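Side-chain contacts in glutathione s-transferase I (PDB 1AXD), which catalyses the transfer of glutathione to electrophilic compounds and thereby detoxifies herbicides in maize: residues A20-G25 / V202-A207; V31-N34 / A38-K41; A74-K79 / L83-L88; P111-V116 / V168-C173; R148-K153 / Y186-A191. All coordinates share one frame; numbering follows the deposited sequence.

Contact 1. Residues A20-G25 / V202-A207; sequences ALEEAG and VQKVAA
E22 and K204 meet where helix 14-24 passes the C-terminal helix 200-208, their side chains crossing at about a right angle. The two backbones stay well apart here, the CA atoms of E22 and K204 being 7.9 Å from each other, and side chains alone bridge the gap. E22 lays CG beside its backbone N (chi1 -71°) and then bends at chi2, which sets the carboxylate across the lysine chain. OE2 of E22 comes to 3.6 Å from CG of K204 and to 3.7 Å from CE of the same lysine, so the acid meets the aliphatic part of its neighbour. The charged ends do not join: NZ of K204 is 5.1 Å from OE2 of E22, because the lysine, bent at chi2, carries its amino group past the carboxylate. At this range the attraction of opposite charges is probably modest. OE2 instead has a firm partner in the hydroxyl of Y28, which sets how the carboxylate is held. Nearer the backbone of E22, its CG lies 4.3 Å from CG2 of V205, a loose apolar touch at the buried side of the contact.

V205 also packs on T19 and T15, one and two turns before E22 in helix 14-24, while E23 is bound by R199, just before helix 200-208, and by S201 in its first turn. Within the thioredoxin-like N-terminal domain, L21 of helix 14-24 rests on M3 and L5 of strand 3-6 and on A74 of helix 67-78. The last helix of the chain is thereby fastened to the N-terminal domain.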
# COMPACT_ATOMS: atom_id res chain seq x y z
N ALA A 20 -2.89 16.02 -2.24
CA ALA A 20 -2.36 16.22 -0.90
C ALA A 20 -1.51 17.47 -0.80
O ALA A 20 -1.57 18.16 0.21
CB ALA A 20 -1.59 14.97 -0.45
N LEU A 21 -0.74 17.78 -1.84
CA LEU A 21 0.11 18.95 -1.83
C LEU A 21 -0.73 20.17 -1.82
O LEU A 21 -0.43 21.10 -1.09
CB LEU A 21 1.04 18.91 -3.04
CG LEU A 21 2.14 17.82 -2.97
CD1 LEU A 21 2.67 17.46 -4.37
CD2 LEU A 21 3.30 18.28 -2.08
N GLU A 22 -1.82 20.15 -2.58
CA GLU A 22 -2.75 21.28 -2.64
C GLU A 22 -3.46 21.50 -1.32
O GLU A 22 -3.72 22.63 -0.96
CB GLU A 22 -3.80 21.05 -3.74
CG GLU A 22 -3.27 21.14 -5.16
CD GLU A 22 -2.80 22.54 -5.55
OE1 GLU A 22 -3.21 23.51 -4.89
OE2 GLU A 22 -2.04 22.67 -6.53
N GLU A 23 -3.78 20.41 -0.63
CA GLU A 23 -4.49 20.48 0.64
C GLU A 23 -3.58 20.89 1.79
O GLU A 23 -4.01 21.63 2.67
CB GLU A 23 -5.14 19.11 0.93
CG GLU A 23 -6.06 19.08 2.13
CD GLU A 23 -7.34 19.89 1.94
OE1 GLU A 23 -8.03 19.73 0.91
OE2 GLU A 23 -7.68 20.67 2.85
N ALA A 24 -2.34 20.42 1.79
CA ALA A 24 -1.40 20.79 2.85
C ALA A 24 -0.92 22.19 2.63
O ALA A 24 -0.32 22.76 3.52
CB ALA A 24 -0.21 19.79 2.88
N GLY A 25 -1.19 22.73 1.44
CA GLY A 25 -0.76 24.08 1.12
C GLY A 25 0.74 24.13 0.91
O GLY A 25 1.41 24.99 1.45
N VAL A 202 -9.36 19.97 -4.46
CA VAL A 202 -9.97 19.01 -5.38
C VAL A 202 -10.33 19.65 -6.70
O VAL A 202 -10.11 19.05 -7.74
CB VAL A 202 -11.24 18.39 -4.74
CG1 VAL A 202 -11.92 17.41 -5.70
CG2 VAL A 202 -10.86 17.69 -3.41
N GLN A 203 -10.85 20.88 -6.66
CA GLN A 203 -11.23 21.61 -7.86
C GLN A 203 -10.01 21.91 -8.71
O GLN A 203 -10.09 21.84 -9.92
CB GLN A 203 -11.95 22.91 -7.49
CG GLN A 203 -13.26 22.69 -6.75
CD GLN A 203 -13.85 23.99 -6.21
OE1 GLN A 203 -13.15 24.97 -6.01
NE2 GLN A 203 -15.15 23.98 -5.95
N LYS A 204 -8.89 22.26 -8.07
CA LYS A 204 -7.65 22.55 -8.77
C LYS A 204 -7.16 21.29 -9.44
O LYS A 204 -6.85 21.32 -10.62
CB LYS A 204 -6.61 23.09 -7.79
CG LYS A 204 -5.15 23.04 -8.25
CD LYS A 204 -4.88 23.87 -9.49
CE LYS A 204 -3.38 23.92 -9.80
NZ LYS A 204 -3.08 24.62 -11.09
N VAL A 205 -7.14 20.19 -8.69
CA VAL A 205 -6.70 18.90 -9.22
C VAL A 205 -7.54 18.53 -10.40
O VAL A 205 -7.00 18.11 -11.40
CB VAL A 205 -6.77 17.80 -8.14
CG1 VAL A 205 -6.43 16.42 -8.74
CG2 VAL A 205 -5.79 18.13 -7.00
N ALA A 206 -8.84 18.69 -10.28
CA ALA A 206 -9.74 18.37 -11.36
C ALA A 206 -9.41 19.25 -12.54
O ALA A 206 -9.59 18.82 -13.67
CB ALA A 206 -11.19 18.57 -10.90
N ALA A 207 -8.93 20.46 -12.29
CA ALA A 207 -8.57 21.40 -13.35
C ALA A 207 -7.31 20.99 -14.04
O ALA A 207 -7.14 21.31 -15.20
CB ALA A 207 -8.44 22.82 -12.79

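Contact 2. Residues V31-N34 / A38-K41; sequences VPIN and AEHK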
# COMPACT_ATOMS: atom_id res chain seq x y z
N VAL A 31 6.59 18.79 -13.16
CA VAL A 31 7.56 18.69 -14.23
C VAL A 31 7.15 17.50 -15.04
O VAL A 31 7.33 16.38 -14.59
CB VAL A 31 8.98 18.52 -13.63
CG1 VAL A 31 10.03 18.28 -14.73
CG2 VAL A 31 9.35 19.77 -12.83
N PRO A 32 6.50 17.71 -16.19
CA PRO A 32 6.07 16.60 -17.03
C PRO A 32 7.18 15.71 -17.49
O PRO A 32 8.29 16.18 -17.70
CB PRO A 32 5.39 17.31 -18.21
CG PRO A 32 6.06 18.64 -18.26
CD PRO A 32 6.11 18.99 -16.80
N ILE A 33 6.89 14.41 -17.58
CA ILE A 33 7.84 13.41 -18.02
C ILE A 33 7.21 12.79 -19.23
O ILE A 33 6.09 12.31 -19.14
CB ILE A 33 8.08 12.34 -16.94
CG1 ILE A 33 8.65 12.99 -15.67
CG2 ILE A 33 9.02 11.23 -17.46
CD1 ILE A 33 10.07 13.47 -15.78
N ASN A 34 7.90 12.85 -20.36
CA ASN A 34 7.38 12.30 -21.60
C ASN A 34 7.72 10.85 -21.70
O ASN A 34 8.88 10.49 -21.54
CB ASN A 34 7.97 13.08 -22.78
CG ASN A 34 7.32 12.74 -24.10
OD1 ASN A 34 6.36 11.99 -24.17
ND2 ASN A 34 7.88 13.28 -25.16
N ALA A 38 10.96 8.10 -23.66
CA ALA A 38 11.53 7.32 -22.55
C ALA A 38 12.25 8.17 -21.57
O ALA A 38 13.25 7.73 -21.02
CB ALA A 38 12.43 6.20 -23.06
N GLU A 39 11.72 9.35 -21.31
CA GLU A 39 12.32 10.28 -20.37
C GLU A 39 12.35 9.69 -18.96
O GLU A 39 13.27 9.94 -18.21
CB GLU A 39 11.51 11.58 -20.39
CG GLU A 39 12.28 12.82 -20.01
CD GLU A 39 11.42 14.08 -20.04
OE1 GLU A 39 10.73 14.30 -21.06
OE2 GLU A 39 11.44 14.83 -19.04
N HIS A 40 11.35 8.88 -18.62
CA HIS A 40 11.31 8.29 -17.30
C HIS A 40 12.38 7.30 -17.08
O HIS A 40 12.67 6.98 -15.93
CB HIS A 40 9.93 7.68 -17.00
CG HIS A 40 9.55 6.54 -17.88
ND1 HIS A 40 9.49 6.64 -19.26
CD2 HIS A 40 9.13 5.29 -17.58
CE1 HIS A 40 9.03 5.50 -19.76
NE2 HIS A 40 8.81 4.67 -18.76
N LYS A 41 13.00 6.85 -18.16
CA LYS A 41 14.08 5.87 -18.08
C LYS A 41 15.45 6.51 -18.31
O LYS A 41 16.39 5.81 -18.65
CB LYS A 41 13.85 4.75 -19.09
CG LYS A 41 12.62 3.91 -18.81
CD LYS A 41 12.66 3.39 -17.38
CE LYS A 41 11.65 2.27 -17.14
NZ LYS A 41 10.23 2.69 -17.23
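The backbone of E39 turns back on that of N34, with CA atoms 5.5 Å apart and N of E39 giving a hydrogen bond of 3.1 Å to O of N34, at an N-H...O angle of 146°. The E39 side chain completes the grip from the other direction. With CG anti to the backbone N (chi1 -153°) and the chain extended beyond it, E39 reaches back along residues 32-34, and its OE1 takes a weak but fairly straight bond of 3.3 Å from N of N34. Both backbone polar atoms of N34 are therefore engaged by one residue. The second oxygen, OE2, lies 3.8 Å from the methyl CD1 of I33. I33 itself crosses H40 obliquely: its CG2 methyl sits 3.5 Å from N of H40 and 3.7 Å from CB of H40, closing the apolar side of the turn. N34 sends its own amide away from E39, OD1 accepting from N of A36 in an Asx turn.

The imidazole of H40 has CG of K41 over the centre of one face, 3.8 Å above the plane, and its ring also meets that of F35. NE2 of H40 bonds the backbone of the bound peptide, the lactoylglutathione of this complex, and NZ of K41 makes a salt bridge to it as well as a bond to O of G52.

The chemistry is consistent with a second-shell role: the backbone hydrogen bond and the weaker carboxylate bond fix the start of a short 3-10 turn, and the methyl of I33 backs it, which would help to place H40 and K41 against the ligand.

Contact 3. Residues A74-K79 / L83-L88; sequences AARKNK and LREGNL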
# COMPACT_ATOMS: atom_id res chain seq x y z
N ALA A 74 4.04 15.20 2.33
CA ALA A 74 3.52 16.55 2.18
C ALA A 74 2.67 16.94 3.36
O ALA A 74 2.65 18.11 3.74
CB ALA A 74 2.74 16.66 0.88
N ALA A 75 1.94 15.99 3.94
CA ALA A 75 1.10 16.28 5.10
C ALA A 75 1.99 16.37 6.30
O ALA A 75 1.93 17.34 7.03
CB ALA A 75 0.04 15.19 5.27
N ARG A 76 2.85 15.39 6.46
CA ARG A 76 3.79 15.31 7.56
C ARG A 76 4.64 16.60 7.68
O ARG A 76 5.01 16.98 8.78
CB ARG A 76 4.69 14.10 7.30
CG ARG A 76 5.48 13.56 8.47
CD ARG A 76 6.54 12.56 7.96
NE ARG A 76 5.97 11.27 7.57
CZ ARG A 76 5.47 10.40 8.45
NH1 ARG A 76 5.46 10.70 9.74
NH2 ARG A 76 5.00 9.23 8.03
N LYS A 77 4.90 17.25 6.54
CA LYS A 77 5.70 18.47 6.48
C LYS A 77 4.92 19.78 6.52
O LYS A 77 5.45 20.77 7.00
CB LYS A 77 6.55 18.42 5.20
CG LYS A 77 7.23 19.72 4.80
CD LYS A 77 7.73 19.65 3.36
CE LYS A 77 8.34 20.97 2.88
NZ LYS A 77 9.65 21.29 3.53
N ASN A 78 3.70 19.81 5.99
CA ASN A 78 2.90 21.04 5.95
C ASN A 78 1.59 21.02 6.67
O ASN A 78 1.19 22.05 7.18
CB ASN A 78 2.66 21.48 4.50
CG ASN A 78 3.90 22.07 3.85
OD1 ASN A 78 3.93 22.27 2.65
ND2 ASN A 78 4.92 22.36 4.65
N LYS A 79 0.90 19.89 6.70
CA LYS A 79 -0.39 19.80 7.38
C LYS A 79 -0.54 18.44 7.99
O LYS A 79 -1.34 17.65 7.54
CB LYS A 79 -1.53 20.07 6.39
CG LYS A 79 -2.77 20.69 7.03
CD LYS A 79 -3.90 20.87 6.03
CE LYS A 79 -5.12 21.45 6.72
NZ LYS A 79 -6.37 21.25 5.93
N LEU A 83 -2.85 13.57 9.08
CA LEU A 83 -2.35 12.26 9.50
C LEU A 83 -2.72 11.95 10.93
O LEU A 83 -2.44 10.85 11.39
CB LEU A 83 -0.82 12.21 9.36
CG LEU A 83 -0.12 11.60 8.15
CD1 LEU A 83 -1.14 11.18 7.09
CD2 LEU A 83 0.92 12.61 7.61
N ARG A 84 -3.29 12.91 11.64
CA ARG A 84 -3.68 12.73 13.04
C ARG A 84 -2.53 12.17 13.85
O ARG A 84 -2.76 11.38 14.76
CB ARG A 84 -4.92 11.83 13.14
CG ARG A 84 -6.07 12.29 12.27
CD ARG A 84 -6.44 13.72 12.56
NE ARG A 84 -7.27 13.84 13.76
CZ ARG A 84 -8.06 14.88 14.03
NH1 ARG A 84 -8.13 15.92 13.21
NH2 ARG A 84 -8.85 14.85 15.10
N GLU A 85 -1.31 12.58 13.51
CA GLU A 85 -0.12 12.14 14.22
C GLU A 85 -0.22 12.72 15.60
O GLU A 85 -0.55 13.89 15.73
CB GLU A 85 1.16 12.66 13.54
CG GLU A 85 1.46 12.05 12.16
CD GLU A 85 1.81 10.56 12.19
OE1 GLU A 85 1.56 9.89 13.22
OE2 GLU A 85 2.33 10.06 11.17
N GLY A 86 0.05 11.93 16.62
CA GLY A 86 -0.05 12.44 17.97
C GLY A 86 -1.09 11.61 18.68
O GLY A 86 -0.88 11.19 19.81
N ASN A 87 -2.21 11.38 18.01
CA ASN A 87 -3.26 10.55 18.58
C ASN A 87 -3.06 9.17 18.00
O ASN A 87 -3.12 9.01 16.79
CB ASN A 87 -4.65 11.11 18.24
CG ASN A 87 -5.75 10.46 19.08
OD1 ASN A 87 -5.92 9.25 19.08
ND2 ASN A 87 -6.51 11.28 19.81
N LEU A 88 -2.74 8.20 18.85
CA LEU A 88 -2.50 6.84 18.41
C LEU A 88 -3.70 6.20 17.74
O LEU A 88 -3.58 5.74 16.61
CB LEU A 88 -2.03 6.00 19.60
CG LEU A 88 -1.59 4.56 19.33
CD1 LEU A 88 -0.31 4.54 18.49
CD2 LEU A 88 -1.37 3.83 20.68
O HOH W 1 4.35 7.37 10.30
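The R76 guanidinium and the E85 carboxylate approach obliquely, their planes 39° apart, while a water lies in the guanidinium plane at its edge. NH1 of R76 forms a long salt bridge of 3.5 Å to OE2 of E85, and NH2 of R76 gives a hydrogen bond of 3.0 Å to the water, which in turn is weakly linked to OE2. The strongest partner of the arginine is on another chain: NH2 also binds D95 of the second subunit. R76 gets there with CG anti to the backbone N (chi1 -163°) and a bend at chi3, whereas E85 doubles back at chi2 to meet it.

Beside the charged pair is a small apolar contact. CD2 of L83 touches CB of A75 at 3.6 Å and comes equally near N of R76, sealing the loop against the end of helix 67-78. Past E85, N87 caps the start of helix 88-122, its OD1 accepting from N of E90.

E85 is poorly ordered, and it packs on E85 of the second subunit. Two acidic residues meeting there would be expected to repel, and the R76 charge probably offsets this. R76 thus joins the turn to the dimer interface, where its stronger partner is D95 of the second subunit.

Contact 4. Residues P111-V116 / V168-C173; sequences PILFQV and VSVTLC
L113 of helix 88-122 points its CB toward helix 168-174 and carries nearly the whole contact on one methyl. CD1 of L113 settles over the turn that runs from V170 to C173, 3.5 Å from O of V170, 4.1 Å from CB of V170 and 3.9 Å from CB of C173. The leucine puts CG beside its backbone N (chi1 -60°), with CD1 anti to CA (chi2 -168°), which carries the branch outward from its own helix, and the backbones keep a separation of 7.2 Å between CA of L113 and CA of C173.

C173, the second in buried area, offers CB and not its sulfur: SG stands 4.8 Å from CD1 of L113, turned beside the backbone N of its own residue. V170 comes in from its flank, with CB nearest and CG1 4.4 Å from CD1 of L113. No polar bond crosses between the segments; one leucine methyl rests against a carbonyl oxygen and the CB atoms of V170 and C173.

V170 also touches Y105, T106 and L109, and C173 touches L117, so helix 168-174 runs along a stripe of helix 88-122 that includes Y105, L109, L113 and L117. P111, its N lacking a hydrogen, kinks that long helix just before the contact. On the flank toward the N-terminal domain, W12 packs on both L113 and V170, and S169 binds O of W12, while V168 and S169 lie on helix 14-24. The contact therefore belongs to the all-helical core of the C-terminal domain, close to its seam with the N-terminal domain.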
# COMPACT_ATOMS: atom_id res chain seq x y z
N PRO A 111 -9.02 -1.68 -13.18
CA PRO A 111 -9.37 -2.36 -14.43
C PRO A 111 -10.39 -1.56 -15.18
O PRO A 111 -10.25 -1.36 -16.37
CB PRO A 111 -9.98 -3.67 -13.94
CG PRO A 111 -9.24 -3.93 -12.69
CD PRO A 111 -9.22 -2.58 -12.03
N ILE A 112 -11.38 -1.06 -14.45
CA ILE A 112 -12.47 -0.28 -15.00
C ILE A 112 -12.01 0.98 -15.69
O ILE A 112 -12.27 1.15 -16.88
CB ILE A 112 -13.50 0.03 -13.88
CG1 ILE A 112 -14.07 -1.28 -13.34
CG2 ILE A 112 -14.65 0.93 -14.41
CD1 ILE A 112 -15.05 -1.09 -12.20
N LEU A 113 -11.30 1.85 -14.99
CA LEU A 113 -10.83 3.10 -15.56
C LEU A 113 -10.06 2.92 -16.83
O LEU A 113 -10.12 3.77 -17.68
CB LEU A 113 -10.04 3.90 -14.52
CG LEU A 113 -10.84 4.26 -13.27
CD1 LEU A 113 -10.08 5.29 -12.44
CD2 LEU A 113 -12.22 4.85 -13.67
N PHE A 114 -9.38 1.79 -16.98
CA PHE A 114 -8.60 1.52 -18.18
C PHE A 114 -9.51 1.16 -19.37
O PHE A 114 -9.38 1.76 -20.43
CB PHE A 114 -7.60 0.39 -17.91
CG PHE A 114 -6.95 -0.17 -19.14
CD1 PHE A 114 -6.10 0.62 -19.93
CD2 PHE A 114 -7.19 -1.49 -19.53
CE1 PHE A 114 -5.49 0.10 -21.07
CE2 PHE A 114 -6.58 -2.03 -20.67
CZ PHE A 114 -5.73 -1.23 -21.45
N GLN A 115 -10.40 0.19 -19.18
CA GLN A 115 -11.31 -0.25 -20.24
C GLN A 115 -12.19 0.85 -20.69
O GLN A 115 -12.25 1.13 -21.87
CB GLN A 115 -12.17 -1.42 -19.74
CG GLN A 115 -11.39 -2.67 -19.42
CD GLN A 115 -10.69 -3.22 -20.63
OE1 GLN A 115 -11.23 -3.23 -21.72
NE2 GLN A 115 -9.48 -3.70 -20.44
N VAL A 116 -12.87 1.47 -19.74
CA VAL A 116 -13.80 2.55 -20.03
C VAL A 116 -13.14 3.84 -20.41
O VAL A 116 -13.74 4.62 -21.14
CB VAL A 116 -14.75 2.76 -18.80
CG1 VAL A 116 -15.52 4.09 -18.91
CG2 VAL A 116 -15.75 1.60 -18.71
N VAL A 168 -9.50 10.83 -4.28
CA VAL A 168 -10.01 11.72 -5.30
C VAL A 168 -9.57 11.52 -6.70
O VAL A 168 -10.44 11.37 -7.55
CB VAL A 168 -9.98 13.24 -4.89
CG1 VAL A 168 -10.35 13.41 -3.41
CG2 VAL A 168 -8.66 13.89 -5.22
N SER A 169 -8.26 11.43 -6.96
CA SER A 169 -7.74 11.27 -8.33
C SER A 169 -8.38 10.15 -9.15
O SER A 169 -8.60 10.35 -10.33
CB SER A 169 -6.21 11.14 -8.34
OG SER A 169 -5.81 9.98 -7.64
N VAL A 170 -8.63 8.99 -8.55
CA VAL A 170 -9.29 7.92 -9.30
C VAL A 170 -10.77 8.16 -9.39
O VAL A 170 -11.35 7.83 -10.42
CB VAL A 170 -9.07 6.51 -8.69
CG1 VAL A 170 -7.63 6.06 -8.89
CG2 VAL A 170 -9.46 6.49 -7.22
N THR A 171 -11.37 8.72 -8.35
CA THR A 171 -12.81 8.96 -8.36
C THR A 171 -13.19 10.05 -9.29
O THR A 171 -14.23 9.97 -9.90
CB THR A 171 -13.37 9.21 -6.95
OG1 THR A 171 -12.91 8.17 -6.09
CG2 THR A 171 -14.90 9.15 -6.96
N LEU A 172 -12.33 11.05 -9.45
CA LEU A 172 -12.62 12.12 -10.40
C LEU A 172 -12.70 11.51 -11.77
O LEU A 172 -13.58 11.88 -12.53
CB LEU A 172 -11.52 13.19 -10.37
CG LEU A 172 -11.72 14.31 -9.36
CD1 LEU A 172 -10.55 15.30 -9.41
CD2 LEU A 172 -13.04 15.01 -9.70
N CYS A 173 -11.81 10.57 -12.07
CA CYS A 173 -11.82 9.91 -13.37
C CYS A 173 -13.09 9.15 -13.52
O CYS A 173 -13.73 9.27 -14.55
CB CYS A 173 -10.64 8.96 -13.51
SG CYS A 173 -9.09 9.78 -13.86

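Contact 5. Residues R148-K153 / Y186-A191; sequences RLTKCK and YPHVKA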
# COMPACT_ATOMS: atom_id res chain seq x y z
N ARG A 148 -19.67 2.46 6.60
CA ARG A 148 -18.64 3.22 7.27
C ARG A 148 -19.05 4.67 7.34
O ARG A 148 -19.08 5.24 8.42
CB ARG A 148 -17.31 3.06 6.50
CG ARG A 148 -16.15 3.86 7.05
CD ARG A 148 -15.84 3.49 8.49
NE ARG A 148 -14.79 4.32 9.06
CZ ARG A 148 -14.43 4.31 10.35
NH1 ARG A 148 -15.04 3.50 11.21
NH2 ARG A 148 -13.47 5.11 10.78
N LEU A 149 -19.43 5.24 6.20
CA LEU A 149 -19.83 6.63 6.11
C LEU A 149 -21.16 6.95 6.74
O LEU A 149 -21.52 8.12 6.82
CB LEU A 149 -19.75 7.09 4.66
CG LEU A 149 -18.31 7.05 4.16
CD1 LEU A 149 -18.25 7.15 2.63
CD2 LEU A 149 -17.51 8.17 4.82
N THR A 150 -21.91 5.93 7.15
CA THR A 150 -23.18 6.15 7.84
C THR A 150 -22.86 6.46 9.30
O THR A 150 -23.56 7.25 9.91
CB THR A 150 -24.06 4.89 7.80
OG1 THR A 150 -24.52 4.66 6.46
CG2 THR A 150 -25.26 5.05 8.73
N LYS A 151 -21.81 5.85 9.83
CA LYS A 151 -21.41 6.03 11.22
C LYS A 151 -20.42 7.13 11.40
O LYS A 151 -20.38 7.72 12.46
CB LYS A 151 -20.83 4.72 11.75
CG LYS A 151 -21.70 3.50 11.46
CD LYS A 151 -20.95 2.18 11.66
CE LYS A 151 -21.74 1.00 11.07
NZ LYS A 151 -21.07 -0.34 11.25
N CYS A 152 -19.60 7.40 10.38
CA CYS A 152 -18.59 8.44 10.48
C CYS A 152 -18.76 9.51 9.46
O CYS A 152 -19.35 9.26 8.43
CB CYS A 152 -17.20 7.82 10.36
SG CYS A 152 -16.69 6.95 11.85
N LYS A 153 -18.27 10.70 9.74
CA LYS A 153 -18.39 11.79 8.79
C LYS A 153 -17.49 11.48 7.63
O LYS A 153 -17.87 11.71 6.50
CB LYS A 153 -17.99 13.11 9.43
CG LYS A 153 -18.50 14.31 8.66
CD LYS A 153 -18.06 15.61 9.30
CE LYS A 153 -18.63 16.81 8.54
NZ LYS A 153 -18.17 18.10 9.13
N TYR A 186 -25.34 4.57 -3.29
CA TYR A 186 -24.80 4.67 -1.94
C TYR A 186 -24.80 6.10 -1.49
O TYR A 186 -23.78 6.76 -1.55
CB TYR A 186 -23.39 4.06 -1.93
CG TYR A 186 -23.34 2.65 -2.52
CD1 TYR A 186 -23.70 1.54 -1.77
CD2 TYR A 186 -22.98 2.45 -3.86
CE1 TYR A 186 -23.71 0.26 -2.33
CE2 TYR A 186 -22.99 1.16 -4.43
CZ TYR A 186 -23.36 0.08 -3.65
OH TYR A 186 -23.40 -1.17 -4.20
N PRO A 187 -25.93 6.59 -0.98
CA PRO A 187 -26.19 7.94 -0.49
C PRO A 187 -25.10 8.58 0.29
O PRO A 187 -24.77 9.73 0.03
CB PRO A 187 -27.43 7.74 0.39
CG PRO A 187 -28.15 6.69 -0.32
CD PRO A 187 -27.07 5.71 -0.68
N HIS A 188 -24.56 7.87 1.27
CA HIS A 188 -23.48 8.40 2.11
C HIS A 188 -22.15 8.55 1.40
O HIS A 188 -21.44 9.50 1.67
CB HIS A 188 -23.35 7.59 3.38
CG HIS A 188 -24.52 7.75 4.30
ND1 HIS A 188 -25.49 6.78 4.45
CD2 HIS A 188 -24.88 8.77 5.11
CE1 HIS A 188 -26.40 7.19 5.31
NE2 HIS A 188 -26.05 8.40 5.73
N VAL A 189 -21.82 7.62 0.50
CA VAL A 189 -20.58 7.71 -0.27
C VAL A 189 -20.76 8.89 -1.21
O VAL A 189 -19.84 9.69 -1.35
CB VAL A 189 -20.29 6.41 -1.09
CG1 VAL A 189 -18.98 6.54 -1.87
CG2 VAL A 189 -20.22 5.19 -0.15
N LYS A 190 -21.96 9.03 -1.77
CA LYS A 190 -22.30 10.13 -2.68
C LYS A 190 -22.16 11.47 -2.01
O LYS A 190 -21.50 12.34 -2.54
CB LYS A 190 -23.72 9.97 -3.21
CG LYS A 190 -24.20 11.12 -4.11
CD LYS A 190 -23.71 11.01 -5.55
CE LYS A 190 -22.27 11.50 -5.74
NZ LYS A 190 -22.08 12.96 -5.48
N ALA A 191 -22.79 11.63 -0.85
CA ALA A 191 -22.71 12.88 -0.10
C ALA A 191 -21.27 13.18 0.19
O ALA A 191 -20.82 14.29 -0.05
CB ALA A 191 -23.52 12.75 1.20
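L149, near the end of helix 128-151, is the first residue to meet helix 187-198. Its CB lies 3.9 Å from CB of H188, and its CG, beside the backbone N (chi1 -64°), sends CD1 across V189 at about a right angle, 3.8 Å from CA of V189 and 3.9 Å from CG2 of the same valine. The carbonyl O of L149 comes obliquely to the imidazole, 3.8 Å from CD2 of H188.

T150 follows and covers the H188 ring. Its CA stands 4.0 Å from the ring centroid and only 3° off the normal, a CH-pi contact squarely over one face, and CB lies over the same face. The polar ends look to the preceding turn: OG1 of T150 bonds O of E146, and ND1 of H188 bonds OE2 of E146.

E146 also receives a weak bond at OE1 from N of V189, so one carboxylate bonds the imidazole and, weakly, a first-turn amide of helix 187-198. The E146 carboxylate near the start of helix 187-198 would probably be favourable to the helix dipole, and it would also tend to favour a protonated histidine. The bond to E146 and T150 over its face probably restrict the rotation of the H188 ring.

In the fold
Contacts 2, 3, 4 and 5 all fall within the loop closed by contact 1, which ties helix 14-24 of the N-terminal domain to the last helix of the chain. Contacts 2 and 3 follow in series; contacts 4 and 5 interleave inside the helical C-terminal domain, their centres about 20 Å apart. Contact 1 touches contact 3 through helices 14-24 and 67-78, and contact 4 through A206 on L172. The ligand-side turn of contact 2 and the end-of-helix packing of contact 5 lie farthest apart, about 39 Å between centres. Glutathione site, dimer-facing turn and helical core are thus separate regions, with contact 1 joining the two domains.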